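Local structure of molybdopterin-guanine dinucleotide biosynthesis protein A (MobA) (Archaeoglobus fulgidus, 3NGW) at residues G15-E20 against V44-K49; T19-M22 against K27-E30; C24-K27 against L33-Y36; I29-E34 against M93-P98; S175-N180 against L185-E190. The protein probably transfers the GMP moiety of GTP to molybdopterin in molybdenum cofactor biosynthesis, as nucleotidyltransferases of the MobA family do. All coordinates share one frame; numbering follows the deposited sequence.

Contact 1 (G15-E20 against V44-K49)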
# COMPACT_ATOMS: atom_id res chain seq x y z
N GLY A 15 0.04 -18.82 5.81
CA GLY A 15 -1.13 -19.67 5.98
C GLY A 15 -2.37 -19.03 6.57
O GLY A 15 -3.06 -19.65 7.38
N MSE A 16 -2.66 -17.79 6.17
CA MSE A 16 -3.83 -17.08 6.65
C MSE A 16 -3.89 -15.68 6.05
O MSE A 16 -2.85 -15.06 5.82
CB MSE A 16 -3.81 -16.97 8.17
CG MSE A 16 -2.68 -16.12 8.72
SE MSE A 16 -2.91 -15.78 10.61
CE MSE A 16 -1.66 -17.10 11.28
N GLU A 17 -5.10 -15.19 5.79
CA GLU A 17 -5.26 -13.87 5.21
C GLU A 17 -4.53 -12.83 6.03
O GLU A 17 -4.58 -12.84 7.25
CB GLU A 17 -6.74 -13.52 5.08
CG GLU A 17 -7.42 -14.25 3.95
CD GLU A 17 -8.87 -13.86 3.79
OE1 GLU A 17 -9.14 -12.66 3.58
OE2 GLU A 17 -9.73 -14.75 3.87
N LYS A 18 -3.86 -11.92 5.34
CA LYS A 18 -3.09 -10.88 6.00
C LYS A 18 -3.87 -10.10 7.04
O LYS A 18 -3.36 -9.79 8.12
CB LYS A 18 -2.51 -9.92 4.98
CG LYS A 18 -1.01 -9.77 5.06
CD LYS A 18 -0.31 -10.94 4.43
CE LYS A 18 1.14 -10.62 4.21
NZ LYS A 18 1.68 -11.36 3.05
N THR A 19 -5.12 -9.77 6.71
CA THR A 19 -5.97 -9.00 7.61
C THR A 19 -6.16 -9.66 8.96
O THR A 19 -6.26 -8.99 9.99
CB THR A 19 -7.35 -8.75 6.97
OG1 THR A 19 -7.97 -10.01 6.67
CG2 THR A 19 -7.21 -7.96 5.69
N GLU A 20 -6.20 -10.99 8.96
CA GLU A 20 -6.42 -11.74 10.18
C GLU A 20 -5.17 -11.98 11.04
O GLU A 20 -5.29 -12.40 12.19
CB GLU A 20 -7.09 -13.07 9.83
CG GLU A 20 -8.37 -12.89 9.00
CD GLU A 20 -9.25 -11.74 9.51
OE1 GLU A 20 -9.64 -11.77 10.70
OE2 GLU A 20 -9.56 -10.82 8.73
N VAL A 44 -8.41 -0.97 -0.38
CA VAL A 44 -8.60 -1.73 -1.61
C VAL A 44 -8.49 -3.23 -1.42
O VAL A 44 -7.42 -3.77 -1.15
CB VAL A 44 -7.57 -1.29 -2.67
CG1 VAL A 44 -7.91 -1.93 -4.01
CG2 VAL A 44 -7.57 0.23 -2.77
N CYS A 45 -9.63 -3.90 -1.57
CA CYS A 45 -9.72 -5.35 -1.42
C CYS A 45 -9.46 -6.06 -2.73
O CYS A 45 -9.52 -5.46 -3.80
CB CYS A 45 -11.12 -5.72 -0.92
SG CYS A 45 -11.61 -4.81 0.56
N ARG A 46 -9.17 -7.36 -2.65
CA ARG A 46 -8.90 -8.15 -3.86
C ARG A 46 -10.14 -8.36 -4.72
O ARG A 46 -10.02 -8.55 -5.93
CB ARG A 46 -8.30 -9.49 -3.48
CG ARG A 46 -9.13 -10.27 -2.50
CD ARG A 46 -8.53 -11.61 -2.24
NE ARG A 46 -9.24 -12.24 -1.13
CZ ARG A 46 -8.88 -12.14 0.14
NH1 ARG A 46 -7.79 -11.46 0.48
NH2 ARG A 46 -9.64 -12.71 1.08
N ASP A 47 -11.31 -8.32 -4.10
CA ASP A 47 -12.57 -8.48 -4.82
C ASP A 47 -13.71 -8.00 -3.94
O ASP A 47 -13.54 -7.79 -2.74
CB ASP A 47 -12.79 -9.94 -5.22
CG ASP A 47 -12.78 -10.88 -4.04
OD1 ASP A 47 -12.64 -12.10 -4.25
OD2 ASP A 47 -12.93 -10.40 -2.90
N GLU A 48 -14.88 -7.83 -4.54
CA GLU A 48 -16.06 -7.35 -3.84
C GLU A 48 -16.45 -8.25 -2.67
O GLU A 48 -17.01 -7.80 -1.67
CB GLU A 48 -17.22 -7.21 -4.83
CG GLU A 48 -18.53 -6.75 -4.22
CD GLU A 48 -19.55 -6.33 -5.28
OE1 GLU A 48 -19.70 -7.04 -6.29
OE2 GLU A 48 -20.20 -5.28 -5.09
N LYS A 49 -16.13 -9.53 -2.80
CA LYS A 49 -16.42 -10.51 -1.77
C LYS A 49 -15.71 -10.10 -0.47
O LYS A 49 -16.32 -10.06 0.60
CB LYS A 49 -15.96 -11.88 -2.24
CG LYS A 49 -16.27 -13.04 -1.31
CD LYS A 49 -16.16 -14.38 -2.04
CE LYS A 49 -14.76 -14.63 -2.60
NZ LYS A 49 -14.64 -15.99 -3.20

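Contact 2 (T19-M22 against K27-E30)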
# COMPACT_ATOMS: atom_id res chain seq x y z
N THR A 19 -5.12 -9.77 6.71
CA THR A 19 -5.97 -9.00 7.61
C THR A 19 -6.16 -9.66 8.96
O THR A 19 -6.26 -8.99 9.99
CB THR A 19 -7.35 -8.75 6.97
OG1 THR A 19 -7.97 -10.01 6.67
CG2 THR A 19 -7.21 -7.96 5.69
N GLU A 20 -6.20 -10.99 8.96
CA GLU A 20 -6.42 -11.74 10.18
C GLU A 20 -5.17 -11.98 11.04
O GLU A 20 -5.29 -12.40 12.19
CB GLU A 20 -7.09 -13.07 9.83
CG GLU A 20 -8.37 -12.89 9.00
CD GLU A 20 -9.25 -11.74 9.51
OE1 GLU A 20 -9.64 -11.77 10.70
OE2 GLU A 20 -9.56 -10.82 8.73
N VAL A 21 -3.99 -11.71 10.49
CA VAL A 21 -2.75 -11.90 11.23
C VAL A 21 -2.77 -11.12 12.55
O VAL A 21 -3.13 -9.95 12.59
CB VAL A 21 -1.53 -11.43 10.41
CG1 VAL A 21 -0.26 -11.60 11.21
CG2 VAL A 21 -1.47 -12.21 9.11
N MSE A 22 -2.37 -11.80 13.63
CA MSE A 22 -2.35 -11.19 14.96
C MSE A 22 -1.02 -10.54 15.28
O MSE A 22 -0.01 -11.21 15.42
CB MSE A 22 -2.65 -12.25 16.01
CG MSE A 22 -4.09 -12.70 16.02
SE MSE A 22 -5.27 -11.32 16.68
CE MSE A 22 -5.10 -11.71 18.59
N LYS A 27 -5.47 -7.68 15.14
CA LYS A 27 -5.41 -8.08 13.74
C LYS A 27 -4.73 -7.02 12.89
O LYS A 27 -4.78 -5.83 13.21
CB LYS A 27 -6.82 -8.34 13.22
CG LYS A 27 -7.53 -9.50 13.88
CD LYS A 27 -8.86 -9.77 13.19
CE LYS A 27 -9.57 -10.96 13.83
NZ LYS A 27 -10.86 -11.28 13.14
N LEU A 28 -4.11 -7.43 11.79
CA LEU A 28 -3.45 -6.45 10.93
C LEU A 28 -4.42 -5.46 10.33
O LEU A 28 -4.09 -4.29 10.18
CB LEU A 28 -2.67 -7.14 9.81
CG LEU A 28 -1.26 -7.56 10.19
CD1 LEU A 28 -0.60 -8.18 8.97
CD2 LEU A 28 -0.46 -6.37 10.69
N ILE A 29 -5.62 -5.91 9.98
CA ILE A 29 -6.59 -4.99 9.41
C ILE A 29 -6.95 -3.88 10.41
O ILE A 29 -7.16 -2.74 10.01
CB ILE A 29 -7.87 -5.70 8.96
CG1 ILE A 29 -8.82 -4.69 8.32
CG2 ILE A 29 -8.52 -6.42 10.13
CD1 ILE A 29 -8.25 -4.00 7.07
N GLU A 30 -6.99 -4.21 11.69
CA GLU A 30 -7.32 -3.21 12.70
C GLU A 30 -6.14 -2.26 12.89
O GLU A 30 -6.32 -1.10 13.27
CB GLU A 30 -7.73 -3.88 14.01
CG GLU A 30 -8.76 -4.97 13.76
CD GLU A 30 -9.38 -5.56 15.02
OE1 GLU A 30 -8.69 -5.61 16.07
OE2 GLU A 30 -10.55 -5.99 14.93

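Contact 3 (C24-K27 against L33-Y36)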
# COMPACT_ATOMS: atom_id res chain seq x y z
N CYS A 24 0.67 -8.29 18.11
CA CYS A 24 0.54 -7.76 19.46
C CYS A 24 -0.91 -7.78 19.92
O CYS A 24 -1.41 -6.80 20.45
CB CYS A 24 1.09 -6.33 19.54
SG CYS A 24 2.85 -6.27 20.03
N GLY A 25 -1.57 -8.91 19.69
CA GLY A 25 -2.95 -9.07 20.11
C GLY A 25 -4.01 -8.35 19.30
O GLY A 25 -5.18 -8.30 19.70
N LYS A 26 -3.62 -7.79 18.16
CA LYS A 26 -4.56 -7.06 17.31
C LYS A 26 -4.37 -7.48 15.86
O LYS A 26 -3.24 -7.64 15.40
CB LYS A 26 -4.33 -5.56 17.46
CG LYS A 26 -5.32 -4.68 16.71
CD LYS A 26 -4.75 -3.28 16.53
CE LYS A 26 -4.41 -2.63 17.85
NZ LYS A 26 -3.64 -1.37 17.68
N LYS A 27 -5.47 -7.68 15.14
CA LYS A 27 -5.41 -8.08 13.74
C LYS A 27 -4.73 -7.02 12.89
O LYS A 27 -4.78 -5.83 13.21
CB LYS A 27 -6.82 -8.34 13.22
CG LYS A 27 -7.53 -9.50 13.88
CD LYS A 27 -8.86 -9.77 13.19
CE LYS A 27 -9.57 -10.96 13.83
NZ LYS A 27 -10.86 -11.28 13.14
N LEU A 33 -6.42 0.16 9.97
CA LEU A 33 -7.68 0.87 10.13
C LEU A 33 -7.42 2.07 11.04
O LEU A 33 -7.70 3.21 10.67
CB LEU A 33 -8.72 -0.07 10.74
CG LEU A 33 -10.04 -0.37 10.02
CD1 LEU A 33 -9.91 -0.24 8.53
CD2 LEU A 33 -10.50 -1.78 10.40
N GLU A 34 -6.86 1.80 12.22
CA GLU A 34 -6.52 2.85 13.19
C GLU A 34 -5.55 3.87 12.65
O GLU A 34 -5.76 5.07 12.78
CB GLU A 34 -5.87 2.24 14.44
CG GLU A 34 -6.80 1.59 15.41
CD GLU A 34 -6.05 0.89 16.55
OE1 GLU A 34 -5.05 1.45 17.05
OE2 GLU A 34 -6.49 -0.21 16.95
N LYS A 35 -4.46 3.38 12.07
CA LYS A 35 -3.39 4.22 11.54
C LYS A 35 -3.79 5.21 10.43
O LYS A 35 -3.28 6.33 10.40
CB LYS A 35 -2.24 3.34 11.05
CG LYS A 35 -1.09 4.10 10.41
CD LYS A 35 -0.03 3.18 9.80
CE LYS A 35 0.89 2.57 10.84
NZ LYS A 35 0.19 1.59 11.69
N TYR A 36 -4.71 4.80 9.56
CA TYR A 36 -5.12 5.63 8.44
C TYR A 36 -6.50 6.25 8.53
O TYR A 36 -6.93 6.95 7.61
CB TYR A 36 -5.03 4.79 7.15
CG TYR A 36 -3.66 4.21 6.88
CD1 TYR A 36 -2.57 5.04 6.58
CD2 TYR A 36 -3.44 2.84 6.97
CE1 TYR A 36 -1.29 4.51 6.38
CE2 TYR A 36 -2.17 2.30 6.77
CZ TYR A 36 -1.10 3.14 6.48
OH TYR A 36 0.16 2.61 6.32

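Contact 4 (I29-E34 against M93-P98)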
# COMPACT_ATOMS: atom_id res chain seq x y z
N ILE A 29 -5.62 -5.91 9.98
CA ILE A 29 -6.59 -4.99 9.41
C ILE A 29 -6.95 -3.88 10.41
O ILE A 29 -7.16 -2.74 10.01
CB ILE A 29 -7.87 -5.70 8.96
CG1 ILE A 29 -8.82 -4.69 8.32
CG2 ILE A 29 -8.52 -6.42 10.13
CD1 ILE A 29 -8.25 -4.00 7.07
N GLU A 30 -6.99 -4.21 11.69
CA GLU A 30 -7.32 -3.21 12.70
C GLU A 30 -6.14 -2.26 12.89
O GLU A 30 -6.32 -1.10 13.27
CB GLU A 30 -7.73 -3.88 14.01
CG GLU A 30 -8.76 -4.97 13.76
CD GLU A 30 -9.38 -5.56 15.02
OE1 GLU A 30 -8.69 -5.61 16.07
OE2 GLU A 30 -10.55 -5.99 14.93
N TRP A 31 -4.94 -2.75 12.62
CA TRP A 31 -3.75 -1.92 12.73
C TRP A 31 -3.80 -0.78 11.72
O TRP A 31 -3.61 0.38 12.09
CB TRP A 31 -2.50 -2.75 12.46
CG TRP A 31 -1.83 -3.27 13.69
CD1 TRP A 31 -2.20 -4.35 14.44
CD2 TRP A 31 -0.66 -2.73 14.31
NE1 TRP A 31 -1.32 -4.52 15.49
CE2 TRP A 31 -0.37 -3.54 15.43
CE3 TRP A 31 0.17 -1.64 14.02
CZ2 TRP A 31 0.73 -3.29 16.27
CZ3 TRP A 31 1.27 -1.39 14.86
CH2 TRP A 31 1.53 -2.21 15.97
N VAL A 32 -4.03 -1.10 10.45
CA VAL A 32 -4.08 -0.09 9.39
C VAL A 32 -5.35 0.75 9.46
O VAL A 32 -5.35 1.91 9.07
CB VAL A 32 -3.91 -0.73 7.97
CG1 VAL A 32 -2.55 -1.40 7.87
CG2 VAL A 32 -5.02 -1.74 7.70
N LEU A 33 -6.42 0.16 9.97
CA LEU A 33 -7.68 0.87 10.13
C LEU A 33 -7.42 2.07 11.04
O LEU A 33 -7.70 3.21 10.67
CB LEU A 33 -8.72 -0.07 10.74
CG LEU A 33 -10.04 -0.37 10.02
CD1 LEU A 33 -9.91 -0.24 8.53
CD2 LEU A 33 -10.50 -1.78 10.40
N GLU A 34 -6.86 1.80 12.22
CA GLU A 34 -6.52 2.85 13.19
C GLU A 34 -5.55 3.87 12.65
O GLU A 34 -5.76 5.07 12.78
CB GLU A 34 -5.87 2.24 14.44
CG GLU A 34 -6.80 1.59 15.41
CD GLU A 34 -6.05 0.89 16.55
OE1 GLU A 34 -5.05 1.45 17.05
OE2 GLU A 34 -6.49 -0.21 16.95
N MSE A 93 2.85 -3.77 5.52
CA MSE A 93 3.72 -2.87 6.27
C MSE A 93 2.86 -2.21 7.36
O MSE A 93 2.29 -1.14 7.14
CB MSE A 93 4.32 -1.82 5.33
CG MSE A 93 5.35 -2.39 4.36
SE MSE A 93 5.92 -1.19 2.95
CE MSE A 93 4.83 -1.87 1.50
N PRO A 94 2.77 -2.83 8.54
CA PRO A 94 1.97 -2.30 9.65
C PRO A 94 2.62 -1.19 10.48
O PRO A 94 1.95 -0.57 11.30
CB PRO A 94 1.72 -3.53 10.50
CG PRO A 94 3.04 -4.21 10.41
CD PRO A 94 3.34 -4.14 8.92
N PHE A 95 3.91 -0.94 10.27
CA PHE A 95 4.61 0.08 11.04
C PHE A 95 4.86 1.37 10.28
O PHE A 95 5.66 2.19 10.72
CB PHE A 95 5.95 -0.47 11.53
CG PHE A 95 5.82 -1.73 12.32
CD1 PHE A 95 4.96 -1.79 13.41
CD2 PHE A 95 6.54 -2.86 11.96
CE1 PHE A 95 4.82 -2.97 14.14
CE2 PHE A 95 6.41 -4.04 12.68
CZ PHE A 95 5.54 -4.09 13.77
N VAL A 96 4.17 1.55 9.15
CA VAL A 96 4.36 2.75 8.36
C VAL A 96 4.10 4.00 9.18
O VAL A 96 3.15 4.07 9.96
CB VAL A 96 3.42 2.79 7.15
CG1 VAL A 96 3.48 4.16 6.50
CG2 VAL A 96 3.84 1.71 6.15
N LYS A 97 4.97 4.99 9.00
CA LYS A 97 4.84 6.26 9.71
C LYS A 97 4.12 7.29 8.86
O LYS A 97 4.53 7.61 7.75
CB LYS A 97 6.22 6.78 10.13
CG LYS A 97 6.65 6.24 11.49
CD LYS A 97 7.93 6.86 12.00
CE LYS A 97 7.93 6.91 13.53
NZ LYS A 97 7.54 5.59 14.16
N PRO A 98 3.00 7.82 9.39
CA PRO A 98 2.19 8.82 8.69
C PRO A 98 3.02 10.00 8.20
O PRO A 98 2.72 10.58 7.16
CB PRO A 98 1.16 9.22 9.75
CG PRO A 98 0.97 7.93 10.52
CD PRO A 98 2.41 7.48 10.70

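Contact 5 (S175-N180 against L185-E190)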
# COMPACT_ATOMS: atom_id res chain seq x y z
N SER A 175 9.08 1.88 8.48
CA SER A 175 7.91 1.97 7.61
C SER A 175 7.97 0.97 6.45
O SER A 175 6.94 0.61 5.89
CB SER A 175 7.80 3.40 7.04
OG SER A 175 7.61 4.37 8.05
N PHE A 176 9.18 0.53 6.12
CA PHE A 176 9.42 -0.39 5.01
C PHE A 176 9.44 -1.87 5.38
O PHE A 176 9.59 -2.74 4.52
CB PHE A 176 10.73 -0.00 4.32
CG PHE A 176 10.65 1.32 3.62
CD1 PHE A 176 10.09 1.41 2.35
CD2 PHE A 176 11.07 2.48 4.25
CE1 PHE A 176 9.93 2.65 1.71
CE2 PHE A 176 10.92 3.72 3.63
CZ PHE A 176 10.34 3.81 2.36
N PHE A 177 9.28 -2.16 6.66
CA PHE A 177 9.27 -3.53 7.13
C PHE A 177 8.03 -4.26 6.64
O PHE A 177 6.90 -3.83 6.89
CB PHE A 177 9.34 -3.52 8.66
CG PHE A 177 9.17 -4.87 9.28
CD1 PHE A 177 7.94 -5.27 9.77
CD2 PHE A 177 10.24 -5.75 9.37
CE1 PHE A 177 7.77 -6.53 10.33
CE2 PHE A 177 10.08 -7.00 9.93
CZ PHE A 177 8.85 -7.40 10.41
N ASN A 178 8.24 -5.35 5.92
CA ASN A 178 7.13 -6.13 5.39
C ASN A 178 6.94 -7.43 6.14
O ASN A 178 7.90 -8.00 6.66
CB ASN A 178 7.37 -6.44 3.91
CG ASN A 178 6.99 -5.29 2.99
OD1 ASN A 178 5.87 -5.23 2.48
ND2 ASN A 178 7.92 -4.37 2.77
N ILE A 179 5.70 -7.90 6.20
CA ILE A 179 5.39 -9.17 6.84
C ILE A 179 4.89 -10.15 5.79
O ILE A 179 3.75 -10.03 5.33
CB ILE A 179 4.29 -9.04 7.89
CG1 ILE A 179 4.74 -8.11 9.02
CG2 ILE A 179 3.95 -10.42 8.44
CD1 ILE A 179 3.72 -7.98 10.14
N ASN A 180 5.73 -11.11 5.41
CA ASN A 180 5.32 -12.09 4.40
C ASN A 180 5.58 -13.54 4.80
O ASN A 180 4.85 -14.44 4.38
CB ASN A 180 6.06 -11.83 3.07
CG ASN A 180 5.80 -10.44 2.52
OD1 ASN A 180 6.25 -9.44 3.08
ND2 ASN A 180 5.07 -10.37 1.40
N LEU A 185 6.80 -12.60 11.20
CA LEU A 185 5.88 -12.53 12.35
C LEU A 185 6.69 -12.51 13.64
O LEU A 185 6.36 -11.77 14.56
CB LEU A 185 4.93 -13.74 12.37
CG LEU A 185 3.68 -13.67 11.49
CD1 LEU A 185 4.11 -13.37 10.08
CD2 LEU A 185 2.89 -14.97 11.54
N LYS A 186 7.74 -13.31 13.69
CA LYS A 186 8.59 -13.37 14.87
C LYS A 186 9.21 -12.01 15.12
O LYS A 186 9.20 -11.53 16.25
CB LYS A 186 9.69 -14.41 14.68
CG LYS A 186 10.52 -14.69 15.93
CD LYS A 186 11.50 -15.84 15.65
CE LYS A 186 12.31 -16.24 16.88
NZ LYS A 186 13.25 -15.18 17.30
N ARG A 187 9.74 -11.38 14.07
CA ARG A 187 10.36 -10.07 14.24
C ARG A 187 9.29 -9.00 14.49
O ARG A 187 9.43 -8.18 15.39
CB ARG A 187 11.19 -9.68 13.01
CG ARG A 187 12.51 -8.99 13.37
CD ARG A 187 12.71 -7.65 12.69
NE ARG A 187 12.96 -7.76 11.25
CZ ARG A 187 13.32 -6.74 10.47
NH1 ARG A 187 13.52 -6.93 9.17
NH2 ARG A 187 13.50 -5.53 10.99
N ALA A 188 8.24 -9.03 13.67
CA ALA A 188 7.14 -8.08 13.80
C ALA A 188 6.68 -8.01 15.25
O ALA A 188 6.44 -6.93 15.78
CB ALA A 188 5.98 -8.49 12.91
N GLU A 189 6.57 -9.17 15.88
CA GLU A 189 6.17 -9.25 17.28
C GLU A 189 7.14 -8.50 18.17
O GLU A 189 6.71 -7.73 19.02
CB GLU A 189 6.09 -10.70 17.74
CG GLU A 189 4.70 -11.31 17.70
CD GLU A 189 3.70 -10.57 18.57
OE1 GLU A 189 4.02 -10.26 19.74
OE2 GLU A 189 2.58 -10.30 18.09
N GLU A 190 8.43 -8.72 17.99
CA GLU A 190 9.44 -8.06 18.82
C GLU A 190 9.35 -6.54 18.66
O GLU A 190 9.49 -5.80 19.63
CB GLU A 190 10.85 -8.51 18.44
CG GLU A 190 11.01 -10.01 18.20
CD GLU A 190 12.45 -10.41 17.83
OE1 GLU A 190 13.13 -9.64 17.10
OE2 GLU A 190 12.89 -11.50 18.26

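Contact 1 (G15-E20 against V44-K49)
The guanidinium of Arg46 meets Glu17 at its edge: Glu17 OE1 lies almost exactly in the guanidinium plane, and Arg46 NH2 donates to it over 2.6 Å with a nearly straight N-H...O angle of 172°. Seen from the carboxylate, the approach is different. The N-H comes down from well above the carboxylate plane, and the two flat groups are turned 76° against each other, so one oxygen does the work and the pair is no two-pronged salt bridge. Arg46 gets there with a chain that runs extended from CG to NE, while Glu17 reaches out with CG beside its backbone N (chi1 -75°) and CD swung fully outward. The backbones stay far apart, 11.3 Å between the CA atoms of Glu17 and Arg46. With an alanine in place of Glu17 the NH2 end of Arg46 would probably lose its charge partner and be freer to turn, although NH1 would still be held by the carbonyl O of Gly8. Asp47, next in the chain, N-caps helix 48-55. The bridge thus ties the loop after strand 2-6, which in this GT-A-like nucleotidyltransferase fold follows the first strand and carries the family's glycine-rich sequence, to the end of strand 40-44.

Contact 2 (T19-M22 against K27-E30)
Thr19 opens the contact with its backbone: Thr19 O accepts from Ile29 N at 3.1 Å, which ties the 3-10 turn to the first turn of helix 28-36. The side chains of Thr19 and Ile29 also run side by side, CB against CB. Glu20 starts out pointing away from residues 27-30, but a bend at chi2 (-43°) folds its carboxylate back, and Lys27, extended beyond CG, brings NZ to Glu20 OE1 at 2.8 Å, nearly in line with the C-O bond. A glutamine in place of Glu20 would probably leave the Lys27 ammonium without its counter-charge and weaken the pairing of Arg57 with the other carboxylate oxygen. Val21 follows with a weak bond from Leu28 N to Val21 O, while Val21 CB rests 3.7 Å from Leu28 CD1. Met22, a selenomethionine, pairs with Lys27 as an antiparallel non-hydrogen-bonded pair of the hairpin 22-27, its SE 4.0 Å from Lys27 CG. The chemistry is layered: backbone carbonyls take up N-H groups at the start of the helix, apolar side chains pack on the buried side, and the Glu20 carboxylate, partnered by Lys27 at OE1 and Arg57 at OE2, is probably favoured in its ionised form.

Contact 3 (C24-K27 against L33-Y36)
Lys26 NZ sits between the two carboxylate oxygens of Glu34, 3.2 Å from Glu34 OE1 and equally 3.2 Å from Glu34 OE2. Both hydrogen bonds are weak and belong to one salt bridge, in which the ammonium is shared by the two oxygens. The side chains come from opposite directions. Lys26 leaves the strand with CG trans to its own nitrogen (chi1 -175°), runs out extended, then kinks at chi3 (-58°), and that kink swings CE and NZ toward the helix. Glu34 answers with a chain extended beyond CG, which carries its carboxylate off helix 28-36 and spans a gap of 10.9 Å between the CA atoms of Lys26 and Glu34. The methylenes take part as well, with Lys26 CE 3.3 Å from Glu34 OE2.

In the fold, this is a clasp between a small two-stranded antiparallel hairpin and the helix that follows it directly: strand 26-27 runs into helix 28-36, and Glu34 lies two turns along that helix. Trp31, one turn before Glu34, makes a cation-pi contact with the same lysine, so Lys26 has both an aromatic and an acidic partner on the helix. At the hairpin turn, Cys24 forms a disulfide with Cys192 and gives its backbone N to Glu189, both on helix 182-194, while at the end of helix 28-36 Tyr36 packs against Val3 and Val5 of strand 2-6.

Contact 4 (I29-E34 against M93-P98)
Trp31 meets the loop 93-98 through the six-membered half of its indole. The closely packed part is the aromatic pair with Phe95, an offset edge-to-face (T-shaped) stack in which the edge of Phe95 points at the Trp31 face, with centroids 5.7 Å apart and planes at 85°. The touching atoms are Phe95 CE1 and Trp31 CH2, 3.8 Å from each other. The CB of Phe95 points away from the helix, yet its ring comes back toward it because CG lies beside the backbone N (chi1 -55°). Next to the stack, Pro94 O comes within 3.4 Å of Trp31 CE3, an oblique approach to the indole, while the CG of Pro94 lies over one face of the Phe95 ring, 3.9 Å above its plane.

The contact is looser elsewhere. Trp31 CE3 and Pro94 CB stand 4.3 Å apart, and Trp31 as a whole is partly exposed. Toward the pyrrole side the indole turns to another partner, NE1 donating to Leu23 O. Helix 182-194 also reaches the aromatic pair: Cys192 touches Trp31 and Phe95, and Ile191 touches Phe95.

Trp31 therefore joins helix 28-36, the loop after strand 86-90 and the C-terminal helix through ring contacts. The polar Pro94 O beside the indole is taken up by Lys35 NZ, so the carbonyl in this apolar junction has a charged donor, and the adhesion between the segments themselves probably rests mainly on dispersion and on the edge-to-face electrostatics of the rings.

Contact 5 (S175-N180 against L185-E190)
Two torsions aim the residues of the loop at the helix: Phe177 holds CG trans to its own nitrogen (chi1 173°), which sends the ring toward Arg187 and Ala188, and Ile179 has CG1 beside the backbone N (chi1 -62°), which leaves CD1 facing Ala188 and CG2 facing Leu185. Ala188 is the meeting point. Its CB lies 3.6 Å from Ile179 CD1 and 3.7 Å from Phe177 CE1, at the edge of the ring and near its plane. To one side of it Leu185 crosses Ile179 at about a right angle, with Leu185 CD1 3.4 Å from Ile179 CG2.

On the other side Arg187, bent at chi2 and chi3, runs antiparallel alongside Phe177. Phe177 CE2 lies over one face of the guanidinium, 3.3 Å from Arg187 NE, and Arg187 NH1 is at the ring's edge; with the planes 72° apart this is no flat stack. Asn180 N is hydrogen-bonded to Asp184 OD2, and Asp184, at the start of helix 182-194, is a calcium ligand seen in a crystal structure of this protein, although no ion sits on it in this chain.

The contact packs the loop that enters helix 182-194 back onto the helix itself. It is apolar at Ala188 and Ile179 and edged by the aliphatic and charged length of Arg187, so adhesion here probably rests on van der Waals contact, with the exposed Arg187 lying alongside the Phe177 ring.

How the contacts relate
Contacts 1 and 3 lie at the surface, and each rests on a single charged pair, whereas contacts 4 and 5 are buried and largely apolar, without a hydrogen bond between their segments; contact 2 is intermediate, with backbone bonds, packing and one salt bridge. Contacts 2, 3 and 4 all use helix 28-36: contact 2 ties its start to the preceding loop, contact 3 its Glu34 to the hairpin, contact 4 its Trp31 to the loop 93-98. Contacts 1 and 2 share Thr19 and Glu20. Contact 5 stands apart in sequence but meets contact 4 where Ser175 OG accepts from Lys97 N, and it also meets the hairpin turn of contact 3.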